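Local coordinates for protein cadherin-23 (Mus musculus, PDB 5UZ8) that probably helps transmit force in inner-ear mechanotransduction as a calcium-binding adhesion protein built from tandem extracellular cadherin repeats, at residues T13-R18 / I100-E105. Numbering follows the deposited sequence. Where two conformers were deposited one is given.
Sequences TYYTER and IPVYLE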
loop_
_atom_site.group_PDB
_atom_site.type_symbol
_atom_site.label_atom_id
_atom_site.label_comp_id
_atom_site.label_asym_id
_atom_site.label_seq_id
_atom_site.Cartn_x
_atom_site.Cartn_y
_atom_site.Cartn_z
ATOM N N THR A 13 45.817 -9.622 -23.496
ATOM C CA THR A 13 45.219 -8.668 -24.435
ATOM C C THR A 13 44.626 -7.466 -23.719
ATOM O O THR A 13 44.747 -6.353 -24.206
ATOM C CB THR A 13 44.116 -9.316 -25.281
ATOM O OG1 THR A 13 43.173 -9.955 -24.416
ATOM C CG2 THR A 13 44.715 -10.313 -26.232
ATOM N N TYR A 14 43.970 -7.725 -22.588
ATOM C CA TYR A 14 43.398 -6.707 -21.708
ATOM C C TYR A 14 43.229 -7.316 -20.322
ATOM O O TYR A 14 43.221 -8.545 -20.184
ATOM C CB TYR A 14 42.025 -6.211 -22.227
ATOM C CG TYR A 14 40.993 -7.311 -22.354
ATOM C CD1 TYR A 14 40.271 -7.751 -21.239
ATOM C CD2 TYR A 14 40.697 -7.898 -23.593
ATOM C CE1 TYR A 14 39.333 -8.780 -21.353
ATOM C CE2 TYR A 14 39.743 -8.904 -23.698
ATOM C CZ TYR A 14 39.078 -9.331 -22.563
ATOM O OH TYR A 14 38.134 -10.341 -22.615
ATOM N N TYR A 15 43.081 -6.461 -19.312
ATOM C CA TYR A 15 42.752 -6.898 -17.956
ATOM C C TYR A 15 41.291 -6.652 -17.610
ATOM O O TYR A 15 40.681 -5.694 -18.080
ATOM C CB TYR A 15 43.586 -6.160 -16.927
ATOM C CG TYR A 15 45.077 -6.404 -16.974
ATOM C CD1 TYR A 15 45.632 -7.560 -16.444
ATOM C CD2 TYR A 15 45.940 -5.431 -17.483
ATOM C CE1 TYR A 15 47.012 -7.755 -16.445
ATOM C CE2 TYR A 15 47.310 -5.628 -17.499
ATOM C CZ TYR A 15 47.846 -6.781 -16.988
ATOM O OH TYR A 15 49.224 -6.963 -16.985
ATOM N N THR A 16 40.726 -7.518 -16.774
ATOM C CA THR A 16 39.401 -7.266 -16.255
ATOM C C THR A 16 39.279 -7.768 -14.813
ATOM O O THR A 16 39.976 -8.702 -14.395
ATOM C CB THR A 16 38.320 -7.858 -17.167
ATOM O OG1 THR A 16 37.023 -7.391 -16.753
ATOM C CG2 THR A 16 38.351 -9.415 -17.131
ATOM N N GLU A 17 38.389 -7.123 -14.058
ATOM C CA GLU A 17 38.107 -7.520 -12.694
ATOM C C GLU A 17 36.689 -7.017 -12.381
ATOM O O GLU A 17 36.258 -5.977 -12.901
ATOM C CB GLU A 17 39.158 -6.859 -11.793
ATOM C CG GLU A 17 39.616 -7.577 -10.565
ATOM C CD GLU A 17 40.263 -8.931 -10.798
ATOM O OE1 GLU A 17 41.424 -9.039 -11.270
ATOM O OE2 GLU A 17 39.610 -9.904 -10.436
ATOM N N ARG A 18 35.977 -7.766 -11.551
ATOM C CA ARG A 18 34.723 -7.309 -10.970
ATOM C C ARG A 18 34.964 -6.427 -9.751
ATOM O O ARG A 18 35.887 -6.680 -8.959
ATOM C CB ARG A 18 33.867 -8.505 -10.585
ATOM C CG ARG A 18 33.359 -9.270 -11.781
ATOM C CD ARG A 18 33.048 -10.718 -11.437
ATOM N NE ARG A 18 31.902 -10.845 -10.540
ATOM C CZ ARG A 18 30.618 -10.718 -10.898
ATOM N NH1 ARG A 18 30.271 -10.411 -12.152
ATOM N NH2 ARG A 18 29.656 -10.883 -9.981
ATOM N N ILE A 100 47.843 -0.858 -22.242
ATOM C CA ILE A 100 46.869 -1.921 -22.293
ATOM C C ILE A 100 45.544 -1.450 -21.698
ATOM O O ILE A 100 45.546 -0.650 -20.760
ATOM C CB ILE A 100 47.404 -3.157 -21.553
ATOM C CG1 ILE A 100 46.508 -4.372 -21.799
ATOM C CG2 ILE A 100 47.603 -2.898 -20.069
ATOM C CD1 ILE A 100 47.130 -5.672 -21.356
ATOM N N PRO A 101 44.417 -1.959 -22.212
ATOM C CA PRO A 101 43.143 -1.594 -21.608
ATOM C C PRO A 101 42.814 -2.383 -20.367
ATOM O O PRO A 101 43.188 -3.580 -20.236
ATOM C CB PRO A 101 42.104 -1.884 -22.708
ATOM C CG PRO A 101 42.845 -2.369 -23.886
ATOM C CD PRO A 101 44.239 -2.678 -23.489
ATOM N N VAL A 102 42.077 -1.719 -19.485
ATOM C CA VAL A 102 41.484 -2.348 -18.315
ATOM C C VAL A 102 39.982 -2.115 -18.340
ATOM O O VAL A 102 39.517 -1.005 -18.641
ATOM C CB VAL A 102 42.099 -1.839 -16.985
ATOM C CG1 VAL A 102 41.446 -2.532 -15.790
ATOM C CG2 VAL A 102 43.604 -2.101 -16.950
ATOM N N TYR A 103 39.238 -3.172 -18.022
ATOM C CA TYR A 103 37.772 -3.111 -17.982
ATOM C C TYR A 103 37.313 -3.611 -16.596
ATOM O O TYR A 103 37.354 -4.817 -16.328
ATOM C CB TYR A 103 37.147 -3.960 -19.088
ATOM C CG TYR A 103 37.620 -3.656 -20.505
ATOM C CD1 TYR A 103 37.184 -2.528 -21.189
ATOM C CD2 TYR A 103 38.484 -4.515 -21.170
ATOM C CE1 TYR A 103 37.604 -2.249 -22.486
ATOM C CE2 TYR A 103 38.932 -4.235 -22.452
ATOM C CZ TYR A 103 38.491 -3.114 -23.107
ATOM O OH TYR A 103 38.907 -2.889 -24.397
ATOM N N LEU A 104 36.878 -2.689 -15.736
ATOM C CA LEU A 104 36.357 -3.075 -14.438
ATOM C C LEU A 104 34.842 -3.179 -14.501
ATOM O O LEU A 104 34.146 -2.205 -14.826
ATOM C CB LEU A 104 36.791 -2.102 -13.329
ATOM C CG LEU A 104 38.280 -1.894 -13.158
ATOM C CD1 LEU A 104 38.510 -0.845 -12.062
ATOM C CD2 LEU A 104 38.999 -3.192 -12.858
ATOM N N GLU A 105 34.348 -4.370 -14.198
ATOM C CA GLU A 105 32.934 -4.717 -14.314
ATOM C C GLU A 105 32.269 -4.409 -12.979
ATOM O O GLU A 105 32.543 -5.061 -11.979
ATOM C CB GLU A 105 32.810 -6.203 -14.636
ATOM C CG GLU A 105 31.396 -6.756 -14.807
ATOM C CD GLU A 105 31.406 -8.200 -15.298
ATOM O OE1 GLU A 105 32.471 -8.845 -15.314
ATOM O OE2 GLU A 105 30.357 -8.693 -15.694
HETATM O O HOH W 1 35.362 -8.738 -15.103
#
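Ile100 sets its CG2 methyl against the edge of the Tyr15 ring, 3.8 Å from CE2, and the two side chains cross at about a right angle. CG1 lies anti to the backbone N (chi1 -170°), which carries that branch to Thr13 O and CD1 on toward Tyr15. Phe7 touches both residues, and Tyr15 OH is hydrogen-bonded to Lys8 O. Cutting Ile100 back to alanine removes CG2 and CD1 from the Tyr15 ring, which is likely to leave a gap there even though Lys8 still holds the hydroxyl. Pro101 has no N-H to give, but its carbonyl receives Tyr15 N at 3.0 Å, in the carbonyl plane. Val102, beta-branched and suited to the inward face of a strand, puts CG2 near Tyr15 CB. With strand 15-20 as the edge strand, parallel to strand 97-107, this is the A'-G pairing of the Greek-key cadherin sandwich; Tyr15 and Glu17 reach strand 28-35 of the facing sheet. On the other face Tyr103 directs its ring edge at the face of Tyr14 in an offset edge-to-face pair, planes at 75°. Tyr103 N bonds Tyr15 O at 2.9 Å, while Tyr103 O takes Thr16 OG1 at 2.6 Å and only weakly Glu17 N, so a threonine hydroxyl supplements the backbone ladder. Leu104's branched apolar end suits the inward face, meeting Leu29 while CD2 packs on Glu17 CB. Glu105 N bonds Glu17 O at 2.8 Å; its extended side chain runs alongside Arg18, where OE2 makes a long salt bridge to NH1, carboxylate and guanidinium planes 83° apart rather than flat together, and a water donates to both OE1 and Thr16 OG1.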